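Local coordinates for protein beta-fructofuranosidase, insoluble isoenzyme CWINV1 (Arabidopsis thaliana, PDB 2OXB) that hydrolyses the terminal non-reducing beta-D-fructofuranoside residues of sucrose and 1-kestose, and less readily those of neokestose and levan, as a secreted cell wall invertase, at residues S482-F487 / I495-Y500; G210-E215 / A284-I289. The protein carries 1 engineered substitution. All blocks are in the same frame, centred on the assembly; numbering follows the deposited sequence.

Contact 1: S482-F487 / I495-Y500; sequences SVVESF and ITSRVY
E485 and T496 lie side by side as a non-hydrogen-bonded antiparallel pair, their side chains leaving the same face of the hairpin with CG of E485 beside the T496 hydroxyl. With OG1 anti to the backbone N (chi1 -157°), T496 turns its hydroxyl across to the opposing strand, where OG1 donates to V484 O at 3.3 Å from above the carbonyl plane. The same oxygen takes S497 N at 3.0 Å, this time nearly in line with the C=O bond, so two donors from neighbouring residues grip one carbonyl from different directions.

On the other face V484 pairs with S497. The CG2 branch of V484 lies 3.7 Å from S497 OG, whose hydrogen bond goes to Q447, and the same CG2 has an apolar contact with V499 CG1 at 4.4 Å. Beyond the regular pairing, V499 N donates to S482 O at 2.7 Å, and R498 CA adds a CA-H...O contact to that oxygen. S482 CB approaches the Y500 ring obliquely, 4.0 Å from CE1, while its OG bonds to Y4 O. Bent at chi2 and chi3, the R498 chain folds back toward S482; its NH2 forms a salt bridge with E296, which also bonds Y500 OH.

Strands 483-488 and 493-498 form a beta hairpin at one border of the six-stranded antiparallel sheet of the C-terminal beta-sandwich, with 473-480 on the inner side of 483-488. On the face shared by V484, the side chains of S486, I495 and S497 pack on strands 439-446 and 461-465 of the second sheet. From the face of V483, E485, T496 and R498, contacts run to the N-terminal domain, including an E485-R316 salt bridge; along its outer edge, strand 493-498 adds a backbone bond from T496 to K273.

Contact 2: G210-E215 / A284-I289; sequences GSNGVE and AKNRRI
G213 and R287 bring the two backbones together, their CA atoms 4.5 Å apart, and this is the close part of the contact. Having no side chain, G213 can lie directly against the chain from N286 to R288: its N is 3.1 Å from N286 O, and a beta carbon there would point at the CB of R288. R288 points toward the loop. Its CG is anti to the backbone N (chi1 -178°), and a bend at chi3 brings NH2 to 3.6 Å from V214 O, with E215 O farther off at the edge of the guanidinium, near its plane. The buried end of R287 instead leads away from 210-215, with I289 CD1 over one guanidinium face and salt bridges to D282 and E334 holding the group.

The residues around N286 form the turn between strands 278-282 and 287-291, and N286 itself takes a left-handed backbone conformation. The two strands belong to a four-stranded antiparallel sheet, one blade of the five-bladed propeller of family 32 glycosidases, whereas 210-215 lies in the long connection between strands 201-207 and 226-234 of another blade. The contact therefore ties one blade's loop to another's turn.

Toward solvent the fit is looser. The side chains of N212 and N286 cross at about a right angle, their amide planes 56° apart, and they share a single weak hydrogen bond from N286 ND2 to N212 OD1 of 3.5 Å, with the position of ND2 itself doubtful. Replacing N286 by an alanine would take that amide away, and would probably leave N212 OD1 without even this weak partner from the turn, its exposed side chain freer to swing.

Contact 2 comes first along the chain and closes before contact 1 opens, so the two stand in series, in the N-terminal and C-terminal family 32 regions respectively. Their centres are 26 Å apart, on opposite sides of the chain's centre, and their nearest atoms stay about 11 Å from each other. They share no sheet: contact 2 joins a loop of one propeller blade to the turn of another, away from the annotated sites, whereas contact 1 belongs to the beta-sandwich and faces the propeller, with the R498 side chain about 8 Å from that of the substrate-binding M17. One is thus internal to the catalytic domain, the other part of the junction between domains.

Contact 1: S482-F487 / I495-Y500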
ATOM      1  N   SER A 482       5.568 -14.219   7.977  1.00 30.15           N
ATOM      2  CA  SER A 482       6.394 -13.583   6.956  1.00 30.10           C
ATOM      3  C   SER A 482       6.145 -12.081   6.761  1.00 30.08           C
ATOM      4  O   SER A 482       7.065 -11.341   6.424  1.00 30.88           O
ATOM      5  CB  SER A 482       6.181 -14.289   5.614  1.00 30.14           C
ATOM      6  OG  SER A 482       4.846 -14.106   5.147  1.00 30.02           O
ATOM      7  N   VAL A 483       4.911 -11.629   6.950  1.00 29.44           N
ATOM      8  CA  VAL A 483       4.609 -10.219   6.763  1.00 28.59           C
ATOM      9  C   VAL A 483       4.249  -9.460   8.030  1.00 28.85           C
ATOM     10  O   VAL A 483       3.465  -9.925   8.861  1.00 30.18           O
ATOM     11  CB  VAL A 483       3.469 -10.017   5.757  1.00 28.55           C
ATOM     12  CG1 VAL A 483       2.250 -10.798   6.197  1.00 29.26           C
ATOM     13  CG2 VAL A 483       3.136  -8.541   5.655  1.00 29.72           C
ATOM     14  N   VAL A 484       4.817  -8.267   8.151  1.00 27.64           N
ATOM     15  CA  VAL A 484       4.586  -7.413   9.299  1.00 26.09           C
ATOM     16  C   VAL A 484       4.365  -5.989   8.843  1.00 25.23           C
ATOM     17  O   VAL A 484       5.207  -5.415   8.157  1.00 23.80           O
ATOM     18  CB  VAL A 484       5.785  -7.443  10.237  1.00 26.47           C
ATOM     19  CG1 VAL A 484       5.714  -8.668  11.137  1.00 28.94           C
ATOM     20  CG2 VAL A 484       7.055  -7.472   9.422  1.00 27.05           C
ATOM     21  N   GLU A 485       3.229  -5.426   9.225  1.00 25.01           N
ATOM     22  CA  GLU A 485       2.902  -4.059   8.846  1.00 26.56           C
ATOM     23  C   GLU A 485       2.978  -3.133  10.045  1.00 27.52           C
ATOM     24  O   GLU A 485       2.343  -3.378  11.080  1.00 26.55           O
ATOM     25  CB  GLU A 485       1.507  -4.009   8.243  1.00 27.00           C
ATOM     26  CG  GLU A 485       1.393  -4.823   6.980  1.00 28.51           C
ATOM     27  CD  GLU A 485      -0.018  -4.891   6.465  1.00 28.77           C
ATOM     28  OE1 GLU A 485      -0.876  -5.413   7.200  1.00 29.70           O
ATOM     29  OE2 GLU A 485      -0.264  -4.425   5.334  1.00 28.55           O
ATOM     30  N   SER A 486       3.758  -2.068   9.902  1.00 27.29           N
ATOM     31  CA  SER A 486       3.930  -1.109  10.981  1.00 27.45           C
ATOM     32  C   SER A 486       3.088   0.148  10.771  1.00 25.28           C
ATOM     33  O   SER A 486       2.922   0.624   9.645  1.00 23.86           O
ATOM     34  CB  SER A 486       5.409  -0.733  11.115  1.00 29.90           C
ATOM     35  OG  SER A 486       6.229  -1.890  11.108  1.00 33.10           O
ATOM     36  N   PHE A 487       2.559   0.682  11.870  1.00 23.57           N
ATOM     37  CA  PHE A 487       1.730   1.889  11.825  1.00 21.76           C
ATOM     38  C   PHE A 487       2.054   2.824  12.995  1.00 20.79           C
ATOM     39  O   PHE A 487       2.099   2.398  14.141  1.00 20.31           O
ATOM     40  CB  PHE A 487       0.244   1.492  11.844  1.00 18.82           C
ATOM     41  CG  PHE A 487      -0.195   0.716  10.633  1.00 10.73           C
ATOM     42  CD1 PHE A 487      -0.757   1.363   9.543  1.00 11.18           C
ATOM     43  CD2 PHE A 487      -0.041  -0.663  10.583  1.00 10.07           C
ATOM     44  CE1 PHE A 487      -1.171   0.639   8.407  1.00 11.70           C
ATOM     45  CE2 PHE A 487      -0.446  -1.401   9.461  1.00  8.63           C
ATOM     46  CZ  PHE A 487      -1.011  -0.750   8.372  1.00  9.38           C
ATOM     47  N   ILE A 495       5.179   1.694   7.612  1.00 32.49           N
ATOM     48  CA  ILE A 495       6.380   0.963   7.192  1.00 32.58           C
ATOM     49  C   ILE A 495       6.158  -0.559   7.291  1.00 33.42           C
ATOM     50  O   ILE A 495       6.161  -1.134   8.384  1.00 33.29           O
ATOM     51  CB  ILE A 495       7.603   1.305   8.068  1.00 32.02           C
ATOM     52  CG1 ILE A 495       7.919   2.797   7.991  1.00 31.29           C
ATOM     53  CG2 ILE A 495       8.808   0.492   7.603  1.00 32.96           C
ATOM     54  CD1 ILE A 495       9.073   3.216   8.882  1.00 27.60           C
ATOM     55  N   THR A 496       5.994  -1.199   6.137  1.00 33.09           N
ATOM     56  CA  THR A 496       5.748  -2.635   6.056  1.00 32.60           C
ATOM     57  C   THR A 496       7.006  -3.379   5.589  1.00 31.54           C
ATOM     58  O   THR A 496       7.848  -2.816   4.890  1.00 30.54           O
ATOM     59  CB  THR A 496       4.569  -2.904   5.079  1.00 33.60           C
ATOM     60  OG1 THR A 496       3.969  -4.172   5.364  1.00 36.99           O
ATOM     61  CG2 THR A 496       5.058  -2.890   3.640  1.00 33.88           C
ATOM     62  N   SER A 497       7.133  -4.642   5.977  1.00 31.88           N
ATOM     63  CA  SER A 497       8.298  -5.436   5.590  1.00 33.12           C
ATOM     64  C   SER A 497       8.001  -6.935   5.487  1.00 33.37           C
ATOM     65  O   SER A 497       6.878  -7.371   5.732  1.00 33.94           O
ATOM     66  CB  SER A 497       9.435  -5.190   6.580  1.00 32.00           C
ATOM     67  OG  SER A 497       8.933  -4.678   7.798  1.00 32.53           O
ATOM     68  N   ARG A 498       9.016  -7.712   5.119  1.00 33.18           N
ATOM     69  CA  ARG A 498       8.878  -9.159   4.969  1.00 33.65           C
ATOM     70  C   ARG A 498      10.032  -9.855   5.688  1.00 33.57           C
ATOM     71  O   ARG A 498      11.203  -9.610   5.378  1.00 35.17           O
ATOM     72  CB  ARG A 498       8.902  -9.529   3.488  1.00 34.28           C
ATOM     73  CG  ARG A 498       8.160  -8.536   2.610  1.00 35.69           C
ATOM     74  CD  ARG A 498       6.659  -8.697   2.695  1.00 35.28           C
ATOM     75  NE  ARG A 498       6.150  -9.486   1.578  1.00 35.61           N
ATOM     76  CZ  ARG A 498       6.222 -10.809   1.495  1.00 35.03           C
ATOM     77  NH1 ARG A 498       6.777 -11.510   2.471  1.00 34.13           N
ATOM     78  NH2 ARG A 498       5.752 -11.427   0.422  1.00 36.50           N
ATOM     79  N   VAL A 499       9.692 -10.712   6.649  1.00 32.54           N
ATOM     80  CA  VAL A 499      10.674 -11.449   7.439  1.00 32.00           C
ATOM     81  C   VAL A 499      10.533 -12.961   7.237  1.00 30.91           C
ATOM     82  O   VAL A 499       9.445 -13.467   6.949  1.00 30.38           O
ATOM     83  CB  VAL A 499      10.565 -11.077   8.966  1.00 32.93           C
ATOM     84  CG1 VAL A 499       9.165 -11.354   9.494  1.00 31.49           C
ATOM     85  CG2 VAL A 499      11.605 -11.850   9.774  1.00 31.64           C
ATOM     86  N   TYR A 500      11.647 -13.671   7.377  1.00 29.25           N
ATOM     87  CA  TYR A 500      11.679 -15.115   7.179  1.00 28.25           C
ATOM     88  C   TYR A 500      12.639 -15.727   8.203  1.00 28.07           C
ATOM     89  O   TYR A 500      13.763 -16.137   7.874  1.00 26.48           O
ATOM     90  CB  TYR A 500      12.154 -15.405   5.760  1.00 27.61           C
ATOM     91  CG  TYR A 500      11.345 -14.694   4.694  1.00 31.37           C
ATOM     92  CD1 TYR A 500      10.148 -15.239   4.225  1.00 31.59           C
ATOM     93  CD2 TYR A 500      11.781 -13.479   4.140  1.00 31.16           C
ATOM     94  CE1 TYR A 500       9.408 -14.605   3.228  1.00 31.91           C
ATOM     95  CE2 TYR A 500      11.044 -12.833   3.141  1.00 29.85           C
ATOM     96  CZ  TYR A 500       9.856 -13.408   2.686  1.00 32.66           C
ATOM     97  OH  TYR A 500       9.117 -12.825   1.667  1.00 32.77           O
TER

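Contact 2: G210-E215 / A284-I289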
ATOM      1  N   GLY A 210     -13.119  15.517   6.514  1.00 37.93           N
ATOM      2  CA  GLY A 210     -14.074  14.422   6.535  1.00 38.50           C
ATOM      3  C   GLY A 210     -13.318  13.103   6.558  1.00 38.69           C
ATOM      4  O   GLY A 210     -12.302  12.969   5.880  1.00 37.93           O
ATOM      5  N   SER A 211     -13.795  12.126   7.324  1.00 39.69           N
ATOM      6  CA  SER A 211     -13.105  10.836   7.405  1.00 40.61           C
ATOM      7  C   SER A 211     -13.473   9.897   6.262  1.00 40.15           C
ATOM      8  O   SER A 211     -12.610   9.215   5.704  1.00 38.78           O
ATOM      9  CB  SER A 211     -13.411  10.149   8.739  1.00 41.30           C
ATOM     10  OG  SER A 211     -12.687   8.934   8.853  1.00 44.24           O
ATOM     11  N   ASN A 212     -14.760   9.868   5.932  1.00 40.27           N
ATOM     12  CA  ASN A 212     -15.262   9.019   4.866  1.00 40.90           C
ATOM     13  C   ASN A 212     -14.838   9.548   3.505  1.00 41.72           C
ATOM     14  O   ASN A 212     -14.914  10.746   3.236  1.00 42.34           O
ATOM     15  CB  ASN A 212     -16.785   8.915   4.973  1.00 42.05           C
ATOM     16  CG  ASN A 212     -17.233   8.207   6.263  1.00 43.20           C
ATOM     17  OD1 ASN A 212     -18.411   7.862   6.431  1.00 42.06           O
ATOM     18  ND2 ASN A 212     -16.285   7.988   7.176  1.00 42.52           N
ATOM     19  N   GLY A 213     -14.373   8.639   2.654  1.00 41.76           N
ATOM     20  CA  GLY A 213     -13.916   9.017   1.331  1.00 41.56           C
ATOM     21  C   GLY A 213     -14.966   9.638   0.429  1.00 41.59           C
ATOM     22  O   GLY A 213     -16.155   9.624   0.743  1.00 40.47           O
ATOM     23  N   VAL A 214     -14.512  10.174  -0.706  1.00 42.24           N
ATOM     24  CA  VAL A 214     -15.380  10.825  -1.693  1.00 42.06           C
ATOM     25  C   VAL A 214     -15.493   9.993  -2.972  1.00 41.55           C
ATOM     26  O   VAL A 214     -14.630   9.167  -3.250  1.00 42.00           O
ATOM     27  CB  VAL A 214     -14.831  12.212  -2.069  1.00 41.70           C
ATOM     28  CG1 VAL A 214     -15.843  12.949  -2.931  1.00 42.50           C
ATOM     29  CG2 VAL A 214     -14.493  13.003  -0.806  1.00 40.25           C
ATOM     30  N   GLU A 215     -16.547  10.211  -3.754  1.00 41.41           N
ATOM     31  CA  GLU A 215     -16.725   9.445  -4.988  1.00 41.25           C
ATOM     32  C   GLU A 215     -15.611   9.775  -5.991  1.00 39.23           C
ATOM     33  O   GLU A 215     -14.772  10.627  -5.722  1.00 37.71           O
ATOM     34  CB  GLU A 215     -18.112   9.721  -5.588  1.00 42.90           C
ATOM     35  CG  GLU A 215     -18.540   8.708  -6.656  1.00 47.43           C
ATOM     36  CD  GLU A 215     -19.963   8.926  -7.162  1.00 49.86           C
ATOM     37  OE1 GLU A 215     -20.337   8.334  -8.208  1.00 49.95           O
ATOM     38  OE2 GLU A 215     -20.710   9.688  -6.506  1.00 50.88           O
ATOM     39  N   ALA A 284     -21.000   1.063   0.031  1.00 25.66           N
ATOM     40  CA  ALA A 284     -21.621   0.652   1.285  1.00 28.24           C
ATOM     41  C   ALA A 284     -21.199   1.369   2.573  1.00 30.38           C
ATOM     42  O   ALA A 284     -22.049   1.739   3.392  1.00 32.55           O
ATOM     43  CB  ALA A 284     -21.439  -0.860   1.468  1.00 28.23           C
ATOM     44  N   LYS A 285     -19.906   1.557   2.783  1.00 30.36           N
ATOM     45  CA  LYS A 285     -19.478   2.190   4.020  1.00 31.25           C
ATOM     46  C   LYS A 285     -19.103   3.650   3.825  1.00 32.21           C
ATOM     47  O   LYS A 285     -18.833   4.378   4.784  1.00 31.66           O
ATOM     48  CB  LYS A 285     -18.312   1.399   4.604  1.00 30.49           C
ATOM     49  CG  LYS A 285     -18.566  -0.111   4.598  1.00 29.96           C
ATOM     50  CD  LYS A 285     -19.485  -0.556   5.715  1.00 28.41           C
ATOM     51  CE  LYS A 285     -18.799  -0.438   7.057  1.00 27.21           C
ATOM     52  NZ  LYS A 285     -17.592  -1.301   7.135  1.00 29.12           N
ATOM     53  N   ASN A 286     -19.113   4.078   2.569  1.00 33.37           N
ATOM     54  CA  ASN A 286     -18.764   5.451   2.218  1.00 34.11           C
ATOM     55  C   ASN A 286     -17.279   5.703   2.495  1.00 34.39           C
ATOM     56  O   ASN A 286     -16.883   6.811   2.873  1.00 35.55           O
ATOM     57  CB  ASN A 286     -19.608   6.436   3.024  1.00 34.81           C
ATOM     58  CG  ASN A 286     -19.602   7.831   2.434  1.00 35.86           C
ATOM     59  OD1 ASN A 286     -20.172   8.066   1.363  1.00 38.61           O
ATOM     60  ND2 ASN A 286     -18.954   8.770   3.125  1.00 34.29           N
ATOM     61  N   ARG A 287     -16.455   4.676   2.309  1.00 33.01           N
ATOM     62  CA  ARG A 287     -15.030   4.831   2.547  1.00 31.16           C
ATOM     63  C   ARG A 287     -14.188   4.456   1.339  1.00 30.39           C
ATOM     64  O   ARG A 287     -14.685   3.870   0.377  1.00 29.97           O
ATOM     65  CB  ARG A 287     -14.598   4.003   3.757  1.00 30.25           C
ATOM     66  CG  ARG A 287     -14.753   2.519   3.605  1.00 28.35           C
ATOM     67  CD  ARG A 287     -14.603   1.861   4.952  1.00 28.32           C
ATOM     68  NE  ARG A 287     -14.163   0.473   4.859  1.00 28.98           N
ATOM     69  CZ  ARG A 287     -14.800  -0.481   4.187  1.00 30.53           C
ATOM     70  NH1 ARG A 287     -15.915  -0.205   3.534  1.00 28.25           N
ATOM     71  NH2 ARG A 287     -14.329  -1.724   4.178  1.00 32.11           N
ATOM     72  N   ARG A 288     -12.913   4.824   1.389  1.00 29.41           N
ATOM     73  CA  ARG A 288     -11.984   4.520   0.315  1.00 26.66           C
ATOM     74  C   ARG A 288     -10.968   3.486   0.798  1.00 25.98           C
ATOM     75  O   ARG A 288     -10.182   3.745   1.713  1.00 25.63           O
ATOM     76  CB  ARG A 288     -11.283   5.802  -0.147  1.00 26.54           C
ATOM     77  CG  ARG A 288     -10.311   5.595  -1.320  1.00 27.21           C
ATOM     78  CD  ARG A 288      -9.801   6.919  -1.915  1.00 23.34           C
ATOM     79  NE  ARG A 288     -10.745   7.505  -2.863  1.00 22.18           N
ATOM     80  CZ  ARG A 288     -10.970   7.037  -4.089  1.00 22.19           C
ATOM     81  NH1 ARG A 288     -10.319   5.972  -4.533  1.00 21.70           N
ATOM     82  NH2 ARG A 288     -11.858   7.629  -4.875  1.00 22.28           N
ATOM     83  N   ILE A 289     -11.010   2.308   0.183  1.00 25.12           N
ATOM     84  CA  ILE A 289     -10.109   1.214   0.529  1.00 26.89           C
ATOM     85  C   ILE A 289      -8.838   1.273  -0.302  1.00 27.42           C
ATOM     86  O   ILE A 289      -8.886   1.519  -1.505  1.00 29.38           O
ATOM     87  CB  ILE A 289     -10.760  -0.164   0.280  1.00 26.84           C
ATOM     88  CG1 ILE A 289     -11.791  -0.485   1.372  1.00 29.43           C
ATOM     89  CG2 ILE A 289      -9.690  -1.242   0.276  1.00 27.99           C
ATOM     90  CD1 ILE A 289     -12.983   0.445   1.439  1.00 28.06           C
TER